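Local coordinates for uncharacterized protein (Pyrococcus horikoshii, PDB 1ZJJ), which is uncharacterized but probably acts as a magnesium-dependent phosphatase of the haloacid dehalogenase (HAD) superfamily, at residues I4-D9 / W206-R211; V11-N16 / R51-K56; A37-N42 / I65-G70; I185-E190 / I216-K221; I227-G232 / P251-L256. One frame throughout, in Å; residues are numbered along the deposited sequence.

Contact 1. Residues I4-D9 / W206-R211; sequences IIFDMD and WMVGDR. With MG (magnesium ion), chain D.
Three backbone hydrogen bonds set the parallel pairing of I4-F6 with W206-V208: I5 N to W206 O, V208 N to I5 O and D7 N to V208 O, the last at 2.9 Å and nearly straight (170°). On one face of the sheet, I4 sends its two branches to different partners, CD1 to W206 CE3 (3.9 Å) and CG2 to V208 CG2 (3.8 Å), while V208 CB lies 3.8 Å from CD2 of the F6 ring. An alanine at I4 would remove both branches and is likely to leave W206 CE3 and V208 CG2 without that packing. On the other face the side chains of I5 and M207 cross at about a right angle, with I5 CG2 3.9 Å from M207 SD. Magnesium is bound by D7 OD2 (2.2 Å), D9 O, D210 OD1 (2.3 Å) and three waters. D7 OD2 and D210 OD1 are 3.0 Å apart, which the shared cation explains; their carboxylate planes differ by 22°. D7 OD1 is held by a salt bridge to K187, and D210 OD2 by V233 N. Acidic residues at the ends of adjacent parallel strands, here including a DxD pair, are the hallmark of the HAD metal site.

Contact 2. Residues V11-N16 / R51-K56; sequences VLYRGN and REKLLK
L12 opens the contact with its CD1, which lies 4.3 Å from CD2 of L54 on the helix 47-56. Next along the chain, Y13 carries most of the packing, and its ring is met from two directions. K53 CE sits over one face, 4.0 Å from the ring centroid and 20° off the normal, a CH-pi contact displaced toward the CE1 side. L54 CD2 comes instead to the ring edge near its plane, 3.8 Å from Y13 CE2. Beyond the face, K53 NZ is 4.9 Å from the ring centroid, an off-centre cation-pi interaction. The ammonium group is anchored at G15, where K53 NZ donates to the backbone O at 2.7 Å, tilted 34° from the carbonyl plane. A bend at chi2 (66°) in an otherwise extended lysine chain carries NZ past the ring to this carbonyl. G15 N, for its part, is bonded to OD2 of D9. N16 OD1 lies 3.3 Å from K53 NZ. The arrangement joins the small, weakly bonded hairpin of 13-14 and 17-18 to a helix of the core domain; its place just after the magnesium-binding aspartates is consistent with the flap of HAD enzymes.

Contact 3. Residues A37-N42 / I65-G70; sequences AFLTNN and IIITSG
L39 CD1 fits against the beta-branch of I67, 3.5 Å from CG2 and 3.6 Å from CB, which makes it the tightest apolar meeting between the two strands. The leucine reaches its neighbour because CG is anti to its backbone N (chi1 -173°) and the chain then turns at chi2, swinging CD1 across the strand gap. The opposite face of the sheet carries F38, I66, T40 and T68. There I65 extends its CD1 as a bump over one face of the F38 ring, 4.1 Å from the centroid and 14° off the normal, while I66 CG1 approaches the same ring obliquely. Farther along, the methyls T40 CG2 and T68 CG2 lie side by side at 3.8 Å. T40 OG1 points elsewhere and accepts from N42 N at 3.1 Å, closing an ST turn. A valine in place of T40 would keep a methyl beside T68 but lose this acceptor, and would probably leave N42 N without its partner and the turn less firmly set. The backbones are fastened by F38 N to I65 O, I67 N to F38 O and T40 N to I67 O. Later in the chain, S69 OG donates to N41 O at 2.7 Å, coming from above the carbonyl plane. This is the parallel pairing of a beta-alpha-beta unit: helix 47-56 covers F38, I66 and T68 through L54 and Y50, helix 190-199 packs on L39 and I67 from the other face, and strand 2-6 continues the sheet beyond 36-40.

Contact 4. Residues I185-E190 / I216-K221; sequences IGKPNE and IAFAKK
F218 places its ring beneath the aliphatic part of K187: CG of the lysine stands over the middle of one face, 4.0 Å from the centroid and 13° off the ring normal. With CG anti to the backbone N (chi1 -176°), the F218 ring lies under K187 and its CE1 comes 3.4 Å from N189 O, which is met at the ring edge. K187 runs across the ring at about a right angle, then bends at chi3 (-67°), carrying NZ away from residues 216-221 to salt bridges with D7 and with D215, earlier on the same helix. In HAD phosphatases a lysine on a loop between strand and helix pairs with the first aspartate of the DxD motif, and the salt bridge of K187 to D7 is consistent with that role. P188 follows a cis peptide bond. Its CB wedges against the helix, 3.7 Å from A217 CB and 3.4 Å from F218 N. One turn on, K221 bends at chi3 to bring NZ within 2.7 Å of P188 O, donating from above the carbonyl plane. The loop is also tied to itself: G186 O accepts from N189 N and from N189 ND2, the two donors reaching it from opposite faces of its carbonyl plane.

Contact 5. Residues I227-G232 / P251-L256; sequences IMVLTG and PSVYEL
V229, the last residue of strand 225-229, packs its CG1 against the peptide link between S252 and V253. Its CB stands 4.1 Å from S252 CA, near the start of the 251-256 segment. From there CG1, anti to the carbonyl carbon and beside the backbone N (chi1 -70°), carries the contact: it lies 3.7 Å from S252 C and 3.8 Å from V253 N, and its end meets the V253 methyl CG1 at 4.0 Å. One branch thus touches both backbone and side chain of the facing segment. The other branch, CG2, turns to V11 CG2, outside the two segments. Flanking V229 toward the start of the strand, the side chains of I227 and L256 cross at a slant, with I227 CD1 4.1 Å from L256 CD2. On the other flank T231 divides its two branches by chemistry. CG2 packs 3.6 Å from S252 CB and also close to P251 O, whereas OG1 accepts from a water, 2.9 Å away, that in turn accepts from V253 N; the same hydroxyl bonds to the backbone O of G10. The direct backbone link, L230 N to P251 O, is weak at 3.4 Å. Within 251-256, S252 OG accepts from Y254 N to form an ST turn and donates to E255 OE1, meeting that oxygen on its syn side. The chemistry implies a junction held across its two segments mainly by methyl packing, with a bridging water rather than strong direct bonds joining the polar groups, while the serine and glutamate organise the turn leading into helix 256-261.

How the contacts relate
Contacts 1 and 3 are the buried core: both are parallel strand pairs of one sheet, and strands 2-6 and 36-40 bond directly through F6 with A37 and L39. Contact 5 lies at the end of strand 225-229 of the same sheet, where a loop packs against it; it is only partly buried and relies on methyls and a water. Contacts 2 and 4 pack loop or hairpin residues against helices, and in each a lysine amine bonds to a backbone carbonyl near the surface. Ionic chemistry gathers at the magnesium of contact 1, to which contact 4 adds K187, also bonded to L39 O of contact 3. Contacts 2 and 5 meet at V11 and V253, and where R14 bonds to T231.

Contact 1. Residues I4-D9 / W206-R211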
# COMPACT_ATOMS: atom_id res chain seq x y z
N ILE B 4 19.09 -28.97 5.27
CA ILE B 4 18.62 -27.89 6.12
C ILE B 4 18.63 -26.54 5.41
O ILE B 4 19.63 -26.13 4.82
CB ILE B 4 19.48 -27.80 7.42
CG1 ILE B 4 19.54 -29.19 8.08
CG2 ILE B 4 18.87 -26.79 8.38
CD1 ILE B 4 20.45 -29.26 9.31
N ILE B 5 17.49 -25.87 5.46
CA ILE B 5 17.33 -24.56 4.83
C ILE B 5 17.33 -23.49 5.93
O ILE B 5 16.56 -23.59 6.89
CB ILE B 5 15.99 -24.49 4.06
CG1 ILE B 5 15.82 -25.74 3.18
CG2 ILE B 5 15.93 -23.22 3.22
CD1 ILE B 5 16.94 -25.95 2.17
N PHE B 6 18.19 -22.48 5.79
CA PHE B 6 18.27 -21.41 6.79
C PHE B 6 17.87 -20.04 6.30
O PHE B 6 18.30 -19.59 5.23
CB PHE B 6 19.70 -21.22 7.32
CG PHE B 6 20.29 -22.44 7.98
CD1 PHE B 6 20.89 -23.43 7.22
CD2 PHE B 6 20.30 -22.56 9.37
CE1 PHE B 6 21.49 -24.53 7.82
CE2 PHE B 6 20.91 -23.66 9.99
CZ PHE B 6 21.50 -24.64 9.21
N ASP B 7 17.05 -19.36 7.09
CA ASP B 7 16.69 -17.98 6.79
C ASP B 7 17.99 -17.29 7.19
O ASP B 7 18.80 -17.90 7.90
CB ASP B 7 15.55 -17.50 7.68
CG ASP B 7 15.41 -16.00 7.66
OD1 ASP B 7 15.05 -15.43 6.60
OD2 ASP B 7 15.67 -15.38 8.71
N MET B 8 18.20 -16.05 6.78
CA MET B 8 19.44 -15.37 7.13
C MET B 8 19.40 -14.37 8.30
O MET B 8 19.86 -14.69 9.40
CB MET B 8 20.01 -14.71 5.87
CG MET B 8 20.26 -15.73 4.76
SD MET B 8 20.93 -15.07 3.22
CE MET B 8 22.63 -15.19 3.52
N ASP B 9 18.87 -13.18 8.07
CA ASP B 9 18.83 -12.16 9.13
C ASP B 9 18.06 -12.65 10.36
O ASP B 9 16.92 -13.08 10.26
CB ASP B 9 18.19 -10.87 8.61
CG ASP B 9 18.48 -9.69 9.51
OD1 ASP B 9 17.78 -8.66 9.39
OD2 ASP B 9 19.42 -9.78 10.32
N TRP B 206 14.33 -29.39 6.35
CA TRP B 206 14.19 -28.69 7.63
C TRP B 206 14.30 -27.20 7.32
O TRP B 206 15.12 -26.79 6.50
CB TRP B 206 15.32 -29.05 8.59
CG TRP B 206 15.26 -30.42 9.20
CD1 TRP B 206 14.43 -31.45 8.84
CD2 TRP B 206 16.11 -30.93 10.23
NE1 TRP B 206 14.72 -32.57 9.59
CE2 TRP B 206 15.75 -32.27 10.45
CE3 TRP B 206 17.14 -30.37 10.99
CZ2 TRP B 206 16.39 -33.08 11.40
CZ3 TRP B 206 17.78 -31.16 11.94
CH2 TRP B 206 17.40 -32.51 12.13
N MET B 207 13.47 -26.40 7.97
CA MET B 207 13.48 -24.95 7.78
C MET B 207 13.82 -24.29 9.11
O MET B 207 13.16 -24.54 10.12
CB MET B 207 12.10 -24.46 7.32
CG MET B 207 12.00 -22.96 7.08
SD MET B 207 13.01 -22.42 5.69
CE MET B 207 13.63 -20.82 6.29
N VAL B 208 14.85 -23.46 9.12
CA VAL B 208 15.26 -22.77 10.33
C VAL B 208 15.08 -21.26 10.14
O VAL B 208 15.71 -20.66 9.26
CB VAL B 208 16.74 -23.06 10.66
CG1 VAL B 208 17.14 -22.32 11.92
CG2 VAL B 208 16.97 -24.56 10.80
N GLY B 209 14.22 -20.66 10.96
CA GLY B 209 13.98 -19.23 10.83
C GLY B 209 13.65 -18.53 12.14
O GLY B 209 13.55 -19.17 13.19
N ASP B 210 13.48 -17.21 12.07
CA ASP B 210 13.15 -16.43 13.26
C ASP B 210 11.80 -15.73 13.14
O ASP B 210 11.36 -15.08 14.08
CB ASP B 210 14.22 -15.37 13.53
CG ASP B 210 14.25 -14.31 12.47
OD1 ASP B 210 14.39 -14.69 11.29
OD2 ASP B 210 14.13 -13.11 12.80
N ARG B 211 11.16 -15.85 11.98
CA ARG B 211 9.85 -15.23 11.77
C ARG B 211 8.75 -16.28 11.62
O ARG B 211 8.84 -17.19 10.80
CB ARG B 211 9.85 -14.33 10.52
CG ARG B 211 10.59 -13.00 10.70
CD ARG B 211 10.58 -12.17 9.40
NE ARG B 211 11.49 -11.04 9.49
CZ ARG B 211 11.13 -9.81 9.87
NH1 ARG B 211 9.88 -9.54 10.20
NH2 ARG B 211 12.05 -8.85 9.94
MG MG D . 14.83 -13.52 9.41
O HOH W 1 15.15 -12.44 7.70
O HOH W 2 15.06 -9.27 10.33
O HOH W 3 14.05 -11.80 10.44
O HOH W 4 12.92 -14.13 8.64

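Contact 2. Residues V11-N16 / R51-K56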
# COMPACT_ATOMS: atom_id res chain seq x y z
N VAL B 11 18.99 -15.16 12.06
CA VAL B 11 19.30 -16.58 12.16
C VAL B 11 20.81 -16.84 12.06
O VAL B 11 21.41 -17.44 12.95
CB VAL B 11 18.56 -17.38 11.06
CG1 VAL B 11 18.85 -18.87 11.19
CG2 VAL B 11 17.06 -17.12 11.16
N LEU B 12 21.42 -16.38 10.97
CA LEU B 12 22.86 -16.59 10.76
C LEU B 12 23.66 -15.40 11.27
O LEU B 12 24.87 -15.48 11.45
CB LEU B 12 23.14 -16.81 9.27
CG LEU B 12 22.43 -18.00 8.63
CD1 LEU B 12 22.78 -18.08 7.14
CD2 LEU B 12 22.84 -19.28 9.34
N TYR B 13 22.95 -14.30 11.50
CA TYR B 13 23.55 -13.08 12.00
C TYR B 13 22.39 -12.16 12.34
O TYR B 13 21.25 -12.45 12.01
CB TYR B 13 24.44 -12.44 10.93
CG TYR B 13 23.73 -12.14 9.63
CD1 TYR B 13 22.93 -11.00 9.50
CD2 TYR B 13 23.86 -12.99 8.53
CE1 TYR B 13 22.27 -10.73 8.30
CE2 TYR B 13 23.20 -12.72 7.33
CZ TYR B 13 22.41 -11.59 7.22
OH TYR B 13 21.78 -11.34 6.02
N ARG B 14 22.68 -11.07 13.03
CA ARG B 14 21.64 -10.12 13.38
C ARG B 14 22.14 -8.73 13.03
O ARG B 14 22.91 -8.13 13.78
CB ARG B 14 21.28 -10.28 14.86
CG ARG B 14 22.43 -10.54 15.81
CD ARG B 14 21.88 -11.23 17.06
NE ARG B 14 20.57 -10.68 17.44
CZ ARG B 14 20.41 -9.60 18.19
NH1 ARG B 14 21.48 -8.96 18.64
NH2 ARG B 14 19.20 -9.17 18.51
N GLY B 15 21.72 -8.23 11.88
CA GLY B 15 22.15 -6.92 11.43
C GLY B 15 23.64 -6.96 11.15
O GLY B 15 24.10 -7.73 10.31
N ASN B 16 24.39 -6.13 11.85
CA ASN B 16 25.84 -6.07 11.68
C ASN B 16 26.53 -6.79 12.83
O ASN B 16 27.68 -6.51 13.15
CB ASN B 16 26.32 -4.62 11.62
CG ASN B 16 25.96 -3.96 10.31
OD1 ASN B 16 25.87 -4.61 9.27
ND2 ASN B 16 25.78 -2.64 10.34
N ARG B 51 26.94 -13.50 -0.32
CA ARG B 51 28.13 -14.27 0.04
C ARG B 51 29.12 -13.33 0.70
O ARG B 51 29.77 -13.69 1.68
CB ARG B 51 28.77 -14.92 -1.19
CG ARG B 51 30.20 -15.41 -0.94
CD ARG B 51 30.80 -16.04 -2.20
NE ARG B 51 32.26 -16.09 -2.17
CZ ARG B 51 32.99 -16.85 -1.35
NH1 ARG B 51 32.39 -17.64 -0.47
NH2 ARG B 51 34.31 -16.82 -1.41
N GLU B 52 29.24 -12.11 0.18
CA GLU B 52 30.17 -11.14 0.76
C GLU B 52 29.73 -10.73 2.17
O GLU B 52 30.54 -10.68 3.10
CB GLU B 52 30.30 -9.91 -0.14
CG GLU B 52 30.81 -10.21 -1.55
CD GLU B 52 32.11 -11.01 -1.57
OE1 GLU B 52 33.14 -10.48 -1.11
OE2 GLU B 52 32.10 -12.17 -2.03
N LYS B 53 28.44 -10.45 2.33
CA LYS B 53 27.93 -10.07 3.65
C LYS B 53 28.20 -11.19 4.65
O LYS B 53 28.64 -10.93 5.78
CB LYS B 53 26.42 -9.79 3.56
CG LYS B 53 25.66 -9.80 4.90
CD LYS B 53 26.07 -8.68 5.85
CE LYS B 53 25.26 -8.76 7.15
NZ LYS B 53 25.53 -7.61 8.06
N LEU B 54 27.95 -12.42 4.24
CA LEU B 54 28.17 -13.56 5.11
C LEU B 54 29.64 -13.66 5.50
O LEU B 54 29.96 -13.91 6.67
CB LEU B 54 27.70 -14.85 4.43
CG LEU B 54 26.18 -15.03 4.42
CD1 LEU B 54 25.81 -16.25 3.61
CD2 LEU B 54 25.67 -15.18 5.85
N LEU B 55 30.52 -13.47 4.53
CA LEU B 55 31.95 -13.51 4.81
C LEU B 55 32.27 -12.54 5.93
O LEU B 55 33.02 -12.87 6.86
CB LEU B 55 32.76 -13.14 3.56
CG LEU B 55 33.00 -14.27 2.56
CD1 LEU B 55 33.63 -13.73 1.29
CD2 LEU B 55 33.89 -15.32 3.20
N LYS B 56 31.69 -11.34 5.86
CA LYS B 56 31.89 -10.30 6.87
C LYS B 56 31.39 -10.72 8.23
O LYS B 56 31.84 -10.22 9.25
CB LYS B 56 31.19 -9.00 6.47
CG LYS B 56 32.03 -8.03 5.64
CD LYS B 56 31.61 -8.02 4.17
CE LYS B 56 31.74 -6.62 3.54
NZ LYS B 56 33.12 -6.09 3.27

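Contact 3. Residues A37-N42 / I65-G70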
# COMPACT_ATOMS: atom_id res chain seq x y z
N ALA B 37 21.12 -24.84 2.52
CA ALA B 37 20.99 -23.67 1.67
C ALA B 37 20.42 -22.53 2.49
O ALA B 37 19.75 -22.75 3.50
CB ALA B 37 20.07 -23.98 0.49
N PHE B 38 20.71 -21.31 2.07
CA PHE B 38 20.22 -20.13 2.76
C PHE B 38 19.06 -19.60 1.91
O PHE B 38 19.13 -19.60 0.68
CB PHE B 38 21.34 -19.10 2.92
CG PHE B 38 22.52 -19.60 3.74
CD1 PHE B 38 22.40 -20.74 4.54
CD2 PHE B 38 23.72 -18.91 3.74
CE1 PHE B 38 23.47 -21.19 5.32
CE2 PHE B 38 24.80 -19.35 4.52
CZ PHE B 38 24.67 -20.49 5.32
N LEU B 39 18.00 -19.16 2.57
CA LEU B 39 16.82 -18.70 1.86
C LEU B 39 16.28 -17.39 2.40
O LEU B 39 15.64 -17.37 3.46
CB LEU B 39 15.74 -19.79 1.95
CG LEU B 39 14.44 -19.64 1.14
CD1 LEU B 39 14.77 -19.85 -0.33
CD2 LEU B 39 13.40 -20.66 1.60
N THR B 40 16.52 -16.29 1.67
CA THR B 40 16.04 -14.98 2.10
C THR B 40 14.96 -14.39 1.19
O THR B 40 15.03 -14.51 -0.04
CB THR B 40 17.20 -13.96 2.18
OG1 THR B 40 16.69 -12.69 2.59
CG2 THR B 40 17.89 -13.81 0.83
N ASN B 41 13.96 -13.75 1.80
CA ASN B 41 12.86 -13.10 1.10
C ASN B 41 13.31 -11.76 0.52
O ASN B 41 12.62 -11.13 -0.27
CB ASN B 41 11.72 -12.89 2.09
CG ASN B 41 10.69 -13.98 1.92
OD1 ASN B 41 10.86 -14.90 1.13
ND2 ASN B 41 9.60 -13.86 2.69
N ASN B 42 14.47 -11.29 0.96
CA ASN B 42 14.97 -10.00 0.51
C ASN B 42 15.42 -10.08 -0.95
O ASN B 42 16.15 -10.99 -1.32
CB ASN B 42 16.14 -9.55 1.40
CG ASN B 42 16.37 -8.05 1.35
OD1 ASN B 42 16.57 -7.48 0.27
ND2 ASN B 42 16.35 -7.41 2.51
N ILE B 65 24.47 -21.68 -3.01
CA ILE B 65 23.47 -22.22 -2.10
C ILE B 65 22.67 -21.09 -1.44
O ILE B 65 21.92 -21.33 -0.49
CB ILE B 65 24.09 -23.16 -1.02
CG1 ILE B 65 25.18 -22.43 -0.23
CG2 ILE B 65 24.67 -24.39 -1.69
CD1 ILE B 65 24.65 -21.53 0.86
N ILE B 66 22.84 -19.87 -1.94
CA ILE B 66 22.12 -18.71 -1.42
C ILE B 66 20.94 -18.39 -2.35
O ILE B 66 21.14 -17.94 -3.48
CB ILE B 66 23.02 -17.46 -1.33
CG1 ILE B 66 24.19 -17.72 -0.39
CG2 ILE B 66 22.20 -16.25 -0.86
CD1 ILE B 66 25.17 -16.55 -0.25
N ILE B 67 19.73 -18.62 -1.86
CA ILE B 67 18.53 -18.36 -2.65
C ILE B 67 17.82 -17.11 -2.17
O ILE B 67 17.39 -17.03 -1.02
CB ILE B 67 17.55 -19.54 -2.56
CG1 ILE B 67 18.26 -20.84 -2.94
CG2 ILE B 67 16.34 -19.30 -3.45
CD1 ILE B 67 17.44 -22.07 -2.67
N THR B 68 17.70 -16.13 -3.06
CA THR B 68 17.03 -14.88 -2.75
C THR B 68 15.67 -14.90 -3.43
O THR B 68 15.45 -15.66 -4.38
CB THR B 68 17.82 -13.68 -3.31
OG1 THR B 68 17.90 -13.79 -4.74
CG2 THR B 68 19.24 -13.65 -2.73
N SER B 69 14.74 -14.07 -2.96
CA SER B 69 13.43 -14.04 -3.57
C SER B 69 13.58 -13.62 -5.04
O SER B 69 12.81 -14.05 -5.89
CB SER B 69 12.49 -13.09 -2.83
OG SER B 69 12.96 -11.76 -2.83
N GLY B 70 14.58 -12.80 -5.32
CA GLY B 70 14.81 -12.35 -6.68
C GLY B 70 15.18 -13.50 -7.60
O GLY B 70 14.72 -13.58 -8.73

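Contact 4. Residues I185-E190 / I216-K221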
# COMPACT_ATOMS: atom_id res chain seq x y z
N ILE B 185 6.04 -14.59 -4.71
CA ILE B 185 7.05 -15.63 -4.84
C ILE B 185 7.66 -16.21 -3.56
O ILE B 185 7.70 -17.43 -3.38
CB ILE B 185 8.21 -15.12 -5.74
CG1 ILE B 185 7.65 -14.64 -7.08
CG2 ILE B 185 9.24 -16.23 -5.96
CD1 ILE B 185 6.90 -15.71 -7.85
N GLY B 186 8.13 -15.33 -2.67
CA GLY B 186 8.80 -15.76 -1.46
C GLY B 186 8.01 -16.42 -0.35
O GLY B 186 6.79 -16.59 -0.44
N LYS B 187 8.73 -16.81 0.70
CA LYS B 187 8.14 -17.45 1.87
C LYS B 187 6.97 -16.59 2.35
O LYS B 187 7.07 -15.37 2.37
CB LYS B 187 9.18 -17.55 2.99
CG LYS B 187 10.44 -18.32 2.61
CD LYS B 187 11.52 -18.18 3.67
CE LYS B 187 12.03 -16.74 3.75
NZ LYS B 187 13.05 -16.60 4.82
N PRO B 188 5.88 -17.23 2.82
CA PRO B 188 5.64 -18.67 2.93
C PRO B 188 4.93 -19.26 1.72
O PRO B 188 4.15 -20.21 1.84
CB PRO B 188 4.76 -18.75 4.17
CG PRO B 188 3.84 -17.59 3.93
CD PRO B 188 4.80 -16.48 3.48
N ASN B 189 5.21 -18.71 0.55
CA ASN B 189 4.57 -19.16 -0.67
C ASN B 189 5.22 -20.32 -1.40
O ASN B 189 6.41 -20.60 -1.25
CB ASN B 189 4.39 -17.96 -1.60
CG ASN B 189 3.45 -16.93 -1.02
OD1 ASN B 189 2.23 -17.09 -1.07
ND2 ASN B 189 4.00 -15.87 -0.44
N GLU B 190 4.41 -21.00 -2.21
CA GLU B 190 4.80 -22.17 -2.96
C GLU B 190 5.93 -22.01 -4.00
O GLU B 190 6.76 -22.90 -4.16
CB GLU B 190 3.54 -22.76 -3.60
CG GLU B 190 3.70 -24.13 -4.21
CD GLU B 190 4.40 -24.08 -5.54
OE1 GLU B 190 4.32 -23.02 -6.19
OE2 GLU B 190 5.01 -25.10 -5.94
N ILE B 216 8.33 -19.99 9.65
CA ILE B 216 7.59 -21.11 10.21
C ILE B 216 6.33 -21.44 9.41
O ILE B 216 6.00 -22.62 9.23
CB ILE B 216 7.24 -20.84 11.69
CG1 ILE B 216 8.51 -20.53 12.46
CG2 ILE B 216 6.56 -22.06 12.30
CD1 ILE B 216 9.61 -21.58 12.32
N ALA B 217 5.64 -20.42 8.91
CA ALA B 217 4.43 -20.65 8.13
C ALA B 217 4.80 -21.47 6.89
O ALA B 217 4.07 -22.36 6.47
CB ALA B 217 3.82 -19.32 7.72
N PHE B 218 5.96 -21.15 6.33
CA PHE B 218 6.50 -21.81 5.15
C PHE B 218 6.71 -23.30 5.41
O PHE B 218 6.23 -24.15 4.67
CB PHE B 218 7.82 -21.13 4.78
CG PHE B 218 8.45 -21.63 3.51
CD1 PHE B 218 7.76 -21.58 2.30
CD2 PHE B 218 9.77 -22.08 3.51
CE1 PHE B 218 8.38 -21.98 1.11
CE2 PHE B 218 10.40 -22.47 2.33
CZ PHE B 218 9.70 -22.42 1.13
N ALA B 219 7.43 -23.60 6.49
CA ALA B 219 7.73 -24.99 6.85
C ALA B 219 6.47 -25.83 7.02
O ALA B 219 6.39 -26.94 6.49
CB ALA B 219 8.55 -25.02 8.12
N LYS B 220 5.51 -25.29 7.77
CA LYS B 220 4.25 -26.00 8.02
C LYS B 220 3.39 -26.23 6.78
O LYS B 220 2.79 -27.28 6.64
CB LYS B 220 3.44 -25.24 9.06
CG LYS B 220 4.15 -25.08 10.37
CD LYS B 220 4.85 -26.36 10.78
CE LYS B 220 3.89 -27.30 11.49
NZ LYS B 220 3.03 -26.64 12.50
N LYS B 221 3.32 -25.24 5.90
CA LYS B 221 2.52 -25.37 4.69
C LYS B 221 3.10 -26.40 3.73
O LYS B 221 2.36 -27.05 3.00
CB LYS B 221 2.39 -24.02 3.99
CG LYS B 221 1.46 -23.05 4.72
CD LYS B 221 1.51 -21.65 4.14
CE LYS B 221 1.40 -21.67 2.62
NZ LYS B 221 1.51 -20.31 2.05

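Contact 5. Residues I227-G232 / P251-L256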
# COMPACT_ATOMS: atom_id res chain seq x y z
N ILE B 227 11.72 -25.28 12.54
CA ILE B 227 12.63 -24.95 13.63
C ILE B 227 12.77 -23.44 13.79
O ILE B 227 13.18 -22.75 12.86
CB ILE B 227 14.03 -25.53 13.39
CG1 ILE B 227 13.93 -27.03 13.08
CG2 ILE B 227 14.91 -25.27 14.61
CD1 ILE B 227 15.25 -27.65 12.65
N MET B 228 12.43 -22.93 14.96
CA MET B 228 12.56 -21.51 15.20
C MET B 228 13.69 -21.23 16.18
O MET B 228 13.87 -21.96 17.16
CB MET B 228 11.25 -20.94 15.76
CG MET B 228 11.25 -19.42 15.86
SD MET B 228 9.70 -18.72 16.48
CE MET B 228 10.17 -18.23 18.13
N VAL B 229 14.46 -20.19 15.90
CA VAL B 229 15.54 -19.80 16.79
C VAL B 229 15.10 -18.50 17.46
O VAL B 229 14.24 -17.79 16.93
CB VAL B 229 16.88 -19.58 16.03
CG1 VAL B 229 17.41 -20.92 15.54
CG2 VAL B 229 16.68 -18.61 14.88
N LEU B 230 15.67 -18.20 18.61
CA LEU B 230 15.28 -17.00 19.35
C LEU B 230 16.20 -15.79 19.15
O LEU B 230 16.05 -14.77 19.83
CB LEU B 230 15.18 -17.35 20.84
CG LEU B 230 14.27 -18.55 21.09
CD1 LEU B 230 14.30 -18.95 22.56
CD2 LEU B 230 12.85 -18.22 20.66
N THR B 231 17.14 -15.90 18.22
CA THR B 231 18.09 -14.82 17.94
C THR B 231 17.51 -13.74 17.04
O THR B 231 18.21 -12.77 16.69
CB THR B 231 19.37 -15.35 17.25
OG1 THR B 231 19.01 -16.16 16.12
CG2 THR B 231 20.21 -16.17 18.22
N GLY B 232 16.25 -13.89 16.65
CA GLY B 232 15.65 -12.92 15.75
C GLY B 232 14.43 -12.15 16.22
O GLY B 232 14.37 -11.67 17.35
N PRO B 251 17.76 -21.92 21.04
CA PRO B 251 18.32 -20.62 21.40
C PRO B 251 18.94 -19.93 20.17
O PRO B 251 18.77 -18.73 19.96
CB PRO B 251 19.36 -20.97 22.45
CG PRO B 251 18.79 -22.20 23.10
CD PRO B 251 18.32 -22.98 21.90
N SER B 252 19.67 -20.71 19.39
CA SER B 252 20.32 -20.22 18.18
C SER B 252 20.68 -21.41 17.30
O SER B 252 20.51 -22.57 17.70
CB SER B 252 21.60 -19.44 18.53
OG SER B 252 22.67 -20.31 18.85
N VAL B 253 21.17 -21.14 16.09
CA VAL B 253 21.53 -22.22 15.19
C VAL B 253 22.71 -23.04 15.71
O VAL B 253 22.94 -24.15 15.25
CB VAL B 253 21.87 -21.70 13.79
CG1 VAL B 253 20.63 -21.05 13.17
CG2 VAL B 253 23.03 -20.72 13.87
N TYR B 254 23.46 -22.48 16.66
CA TYR B 254 24.60 -23.22 17.19
C TYR B 254 24.13 -24.50 17.87
O TYR B 254 24.76 -25.55 17.76
CB TYR B 254 25.39 -22.37 18.18
CG TYR B 254 26.55 -23.12 18.81
CD1 TYR B 254 27.61 -23.59 18.04
CD2 TYR B 254 26.56 -23.39 20.18
CE1 TYR B 254 28.65 -24.31 18.62
CE2 TYR B 254 27.60 -24.10 20.77
CZ TYR B 254 28.64 -24.56 19.98
OH TYR B 254 29.67 -25.27 20.57
N GLU B 255 23.01 -24.41 18.58
CA GLU B 255 22.44 -25.56 19.28
C GLU B 255 21.98 -26.68 18.34
O GLU B 255 21.66 -27.78 18.80
CB GLU B 255 21.28 -25.12 20.17
CG GLU B 255 21.68 -24.45 21.48
CD GLU B 255 22.40 -23.12 21.29
OE1 GLU B 255 21.89 -22.27 20.54
OE2 GLU B 255 23.46 -22.92 21.91
N LEU B 256 21.94 -26.40 17.05
CA LEU B 256 21.53 -27.40 16.07
C LEU B 256 22.55 -28.53 16.03
O LEU B 256 22.23 -29.65 15.65
CB LEU B 256 21.42 -26.80 14.67
CG LEU B 256 20.05 -26.32 14.20
CD1 LEU B 256 20.17 -25.81 12.75
CD2 LEU B 256 19.04 -27.46 14.27
O HOH W 5 20.82 -18.34 15.45